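Local structure of chromosome-partitioning protein Spo0J (Thermus thermophilus HB27, 1VZ0) at residues 172-183 against 196-207. The protein binds the plasmid centromere-like DNA site parS, stimulates the ATPase activity of Soj and is probably involved in chromosome partitioning. Residues are numbered along the deposited sequence; the frame is centred on the assembly and turned at random.
Sequences EITAGHARALLM and ILEKGLSVRQAE
Helix-to-helix packing within the ParB helix-turn-helix domain is built here around one histidine, His-177, which helix 175-183 inserts between the two helices of 196-207. Its imidazole is clamped by methyl groups through CH-pi contacts on opposite faces: Val-203 CG2 stands 4.1 Å from the His-177 ring centroid, only 4° off the normal, whereas Ile-196 CG2 approaches the other face nearer the rim. The CB of Ala-206 closes one edge, and ND1 of His-177 is buried with no polar partner in the model. CG of His-177 lies anti to its own carbonyl carbon (chi1 -73°), a turn that carries the ring into this slot. Beyond it, Ala-180 CB meets Ala-206 CB at 3.8 Å, small side chains consistent with the close approach of the nearly parallel axes of helices 175-183 and 203-207, 8.8 Å apart at 5°. Leu-181 CD2 and Ile-196 CD1 touch tip to tip, and Ile-173 CG2 presses on Leu-197 CD2 at 3.6 Å. Water bridges Glu-172 O to Ile-196 O. Thr-174 OG1 caps helix 175-183 through His-177 N. Helix 175-183 thus packs against helices 189-199 and 203-207, while Ile-173 also reaches Ala-167 of helix 162-169.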
# COMPACT_ATOMS: atom_id res chain seq x y z
N GLU C 172 2.59 -10.77 -8.78
CA GLU C 172 2.93 -11.72 -9.83
C GLU C 172 2.92 -13.15 -9.28
O GLU C 172 2.75 -14.10 -10.04
CB GLU C 172 4.30 -11.39 -10.42
CG GLU C 172 4.30 -10.12 -11.26
CD GLU C 172 5.69 -9.73 -11.74
OE1 GLU C 172 5.81 -8.68 -12.40
OE2 GLU C 172 6.66 -10.46 -11.44
N ILE C 173 3.11 -13.31 -7.97
CA ILE C 173 3.05 -14.63 -7.32
C ILE C 173 2.26 -14.47 -6.02
O ILE C 173 2.04 -13.35 -5.55
CB ILE C 173 4.44 -15.24 -6.98
CG1 ILE C 173 5.16 -14.38 -5.94
CG2 ILE C 173 5.28 -15.38 -8.25
CD1 ILE C 173 6.55 -14.93 -5.55
N THR C 174 1.84 -15.58 -5.43
CA THR C 174 1.05 -15.51 -4.20
C THR C 174 1.88 -15.86 -2.97
O THR C 174 3.03 -16.28 -3.08
CB THR C 174 -0.14 -16.51 -4.24
OG1 THR C 174 0.37 -17.85 -4.18
CG2 THR C 174 -0.95 -16.34 -5.53
N ALA C 175 1.27 -15.70 -1.80
CA ALA C 175 1.94 -16.02 -0.55
C ALA C 175 2.27 -17.51 -0.59
O ALA C 175 3.27 -17.96 -0.02
CB ALA C 175 1.02 -15.72 0.62
N GLY C 176 1.42 -18.26 -1.28
CA GLY C 176 1.62 -19.69 -1.40
C GLY C 176 2.87 -20.01 -2.21
O GLY C 176 3.61 -20.93 -1.85
N HIS C 177 3.08 -19.28 -3.29
CA HIS C 177 4.26 -19.49 -4.13
C HIS C 177 5.52 -19.22 -3.32
O HIS C 177 6.53 -19.91 -3.46
CB HIS C 177 4.24 -18.54 -5.32
CG HIS C 177 3.23 -18.89 -6.36
ND1 HIS C 177 3.28 -20.07 -7.07
CD2 HIS C 177 2.17 -18.20 -6.83
CE1 HIS C 177 2.29 -20.09 -7.94
NE2 HIS C 177 1.60 -18.97 -7.82
N ALA C 178 5.43 -18.18 -2.50
CA ALA C 178 6.53 -17.76 -1.66
C ALA C 178 6.86 -18.87 -0.66
O ALA C 178 8.03 -19.22 -0.46
CB ALA C 178 6.16 -16.45 -0.94
N ARG C 179 5.83 -19.44 -0.04
CA ARG C 179 6.06 -20.52 0.92
C ARG C 179 6.71 -21.71 0.23
O ARG C 179 7.54 -22.39 0.83
CB ARG C 179 4.76 -20.97 1.58
CG ARG C 179 4.07 -19.89 2.37
CD ARG C 179 2.90 -20.45 3.17
NE ARG C 179 1.96 -19.38 3.47
CZ ARG C 179 0.89 -19.10 2.74
NH1 ARG C 179 0.10 -18.10 3.08
NH2 ARG C 179 0.59 -19.83 1.68
N ALA C 180 6.32 -21.97 -1.02
CA ALA C 180 6.90 -23.09 -1.76
C ALA C 180 8.38 -22.80 -2.02
O ALA C 180 9.22 -23.69 -1.90
CB ALA C 180 6.15 -23.32 -3.09
N LEU C 181 8.70 -21.56 -2.37
CA LEU C 181 10.09 -21.18 -2.63
C LEU C 181 10.94 -21.32 -1.37
O LEU C 181 12.13 -21.59 -1.47
CB LEU C 181 10.18 -19.74 -3.18
CG LEU C 181 9.60 -19.50 -4.58
CD1 LEU C 181 9.68 -18.02 -4.92
CD2 LEU C 181 10.37 -20.32 -5.62
N LEU C 182 10.33 -21.15 -0.20
CA LEU C 182 11.05 -21.27 1.06
C LEU C 182 11.43 -22.72 1.33
O LEU C 182 12.30 -22.97 2.15
CB LEU C 182 10.21 -20.77 2.25
CG LEU C 182 10.12 -19.24 2.42
CD1 LEU C 182 9.18 -18.90 3.56
CD2 LEU C 182 11.53 -18.67 2.68
N MET C 183 10.77 -23.66 0.64
CA MET C 183 11.07 -25.07 0.82
C MET C 183 12.25 -25.47 -0.06
O MET C 183 12.85 -26.53 0.13
CB MET C 183 9.84 -25.95 0.52
CG MET C 183 8.65 -25.68 1.47
SD MET C 183 7.33 -26.92 1.55
CE MET C 183 7.08 -27.18 -0.23
N ILE C 196 8.31 -20.39 -11.96
CA ILE C 196 6.94 -20.01 -11.64
C ILE C 196 6.44 -18.89 -12.55
O ILE C 196 5.34 -18.97 -13.11
CB ILE C 196 6.81 -19.54 -10.19
CG1 ILE C 196 7.14 -20.70 -9.25
CG2 ILE C 196 5.41 -18.97 -9.94
CD1 ILE C 196 7.08 -20.34 -7.76
N LEU C 197 7.25 -17.84 -12.69
CA LEU C 197 6.87 -16.70 -13.52
C LEU C 197 6.75 -17.04 -15.00
O LEU C 197 5.76 -16.69 -15.65
CB LEU C 197 7.87 -15.56 -13.34
CG LEU C 197 7.93 -15.00 -11.92
CD1 LEU C 197 9.00 -13.92 -11.84
CD2 LEU C 197 6.56 -14.43 -11.53
N GLU C 198 7.76 -17.72 -15.53
CA GLU C 198 7.76 -18.08 -16.94
C GLU C 198 6.62 -18.98 -17.35
O GLU C 198 6.06 -18.82 -18.42
CB GLU C 198 9.07 -18.76 -17.32
CG GLU C 198 10.26 -17.83 -17.38
CD GLU C 198 11.51 -18.53 -17.85
OE1 GLU C 198 12.55 -17.85 -17.96
OE2 GLU C 198 11.46 -19.75 -18.10
N LYS C 199 6.28 -19.94 -16.49
CA LYS C 199 5.23 -20.90 -16.81
C LYS C 199 3.87 -20.69 -16.14
O LYS C 199 2.95 -21.48 -16.37
CB LYS C 199 5.76 -22.31 -16.52
CG LYS C 199 7.06 -22.61 -17.25
CD LYS C 199 7.64 -23.96 -16.88
CE LYS C 199 8.91 -24.24 -17.69
NZ LYS C 199 9.49 -25.58 -17.39
N GLY C 200 3.73 -19.64 -15.34
CA GLY C 200 2.46 -19.39 -14.68
C GLY C 200 2.03 -20.52 -13.76
O GLY C 200 0.83 -20.83 -13.64
N LEU C 201 3.01 -21.14 -13.11
CA LEU C 201 2.76 -22.25 -12.20
C LEU C 201 1.81 -21.95 -11.06
O LEU C 201 1.77 -20.83 -10.54
CB LEU C 201 4.07 -22.72 -11.59
CG LEU C 201 4.86 -23.80 -12.32
CD1 LEU C 201 4.79 -23.57 -13.81
CD2 LEU C 201 6.30 -23.80 -11.80
N SER C 202 1.04 -22.96 -10.66
CA SER C 202 0.13 -22.82 -9.53
C SER C 202 0.97 -23.13 -8.28
O SER C 202 2.11 -23.58 -8.39
CB SER C 202 -1.02 -23.83 -9.64
OG SER C 202 -0.54 -25.16 -9.51
N VAL C 203 0.42 -22.89 -7.10
CA VAL C 203 1.15 -23.20 -5.88
C VAL C 203 1.49 -24.69 -5.86
O VAL C 203 2.62 -25.08 -5.57
CB VAL C 203 0.33 -22.83 -4.64
CG1 VAL C 203 1.02 -23.35 -3.36
CG2 VAL C 203 0.19 -21.31 -4.57
N ARG C 204 0.49 -25.51 -6.16
CA ARG C 204 0.68 -26.96 -6.18
C ARG C 204 1.87 -27.37 -7.04
O ARG C 204 2.71 -28.16 -6.62
CB ARG C 204 -0.58 -27.66 -6.70
CG ARG C 204 -0.49 -29.18 -6.75
CD ARG C 204 -1.73 -29.76 -7.43
NE ARG C 204 -1.68 -31.21 -7.59
CZ ARG C 204 -1.87 -32.09 -6.60
NH1 ARG C 204 -1.80 -33.39 -6.84
NH2 ARG C 204 -2.13 -31.66 -5.37
N GLN C 205 1.95 -26.83 -8.26
CA GLN C 205 3.07 -27.19 -9.11
C GLN C 205 4.37 -26.55 -8.65
O GLN C 205 5.44 -27.06 -8.95
CB GLN C 205 2.77 -26.87 -10.59
CG GLN C 205 2.00 -25.61 -10.83
CD GLN C 205 1.23 -25.62 -12.15
OE1 GLN C 205 0.59 -24.64 -12.51
NE2 GLN C 205 1.29 -26.74 -12.87
N ALA C 206 4.29 -25.45 -7.90
CA ALA C 206 5.51 -24.83 -7.39
C ALA C 206 6.08 -25.76 -6.31
O ALA C 206 7.28 -25.83 -6.11
CB ALA C 206 5.21 -23.46 -6.80
N GLU C 207 5.20 -26.49 -5.62
CA GLU C 207 5.62 -27.43 -4.60
C GLU C 207 6.35 -28.61 -5.26
O GLU C 207 7.25 -29.21 -4.68
CB GLU C 207 4.41 -27.95 -3.81
CG GLU C 207 3.75 -26.92 -2.91
CD GLU C 207 2.47 -27.45 -2.25
OE1 GLU C 207 1.84 -26.70 -1.48
OE2 GLU C 207 2.10 -28.61 -2.50
O HOH W 1 3.39 -16.64 -11.83
O HOH W 2 8.71 -26.26 -3.93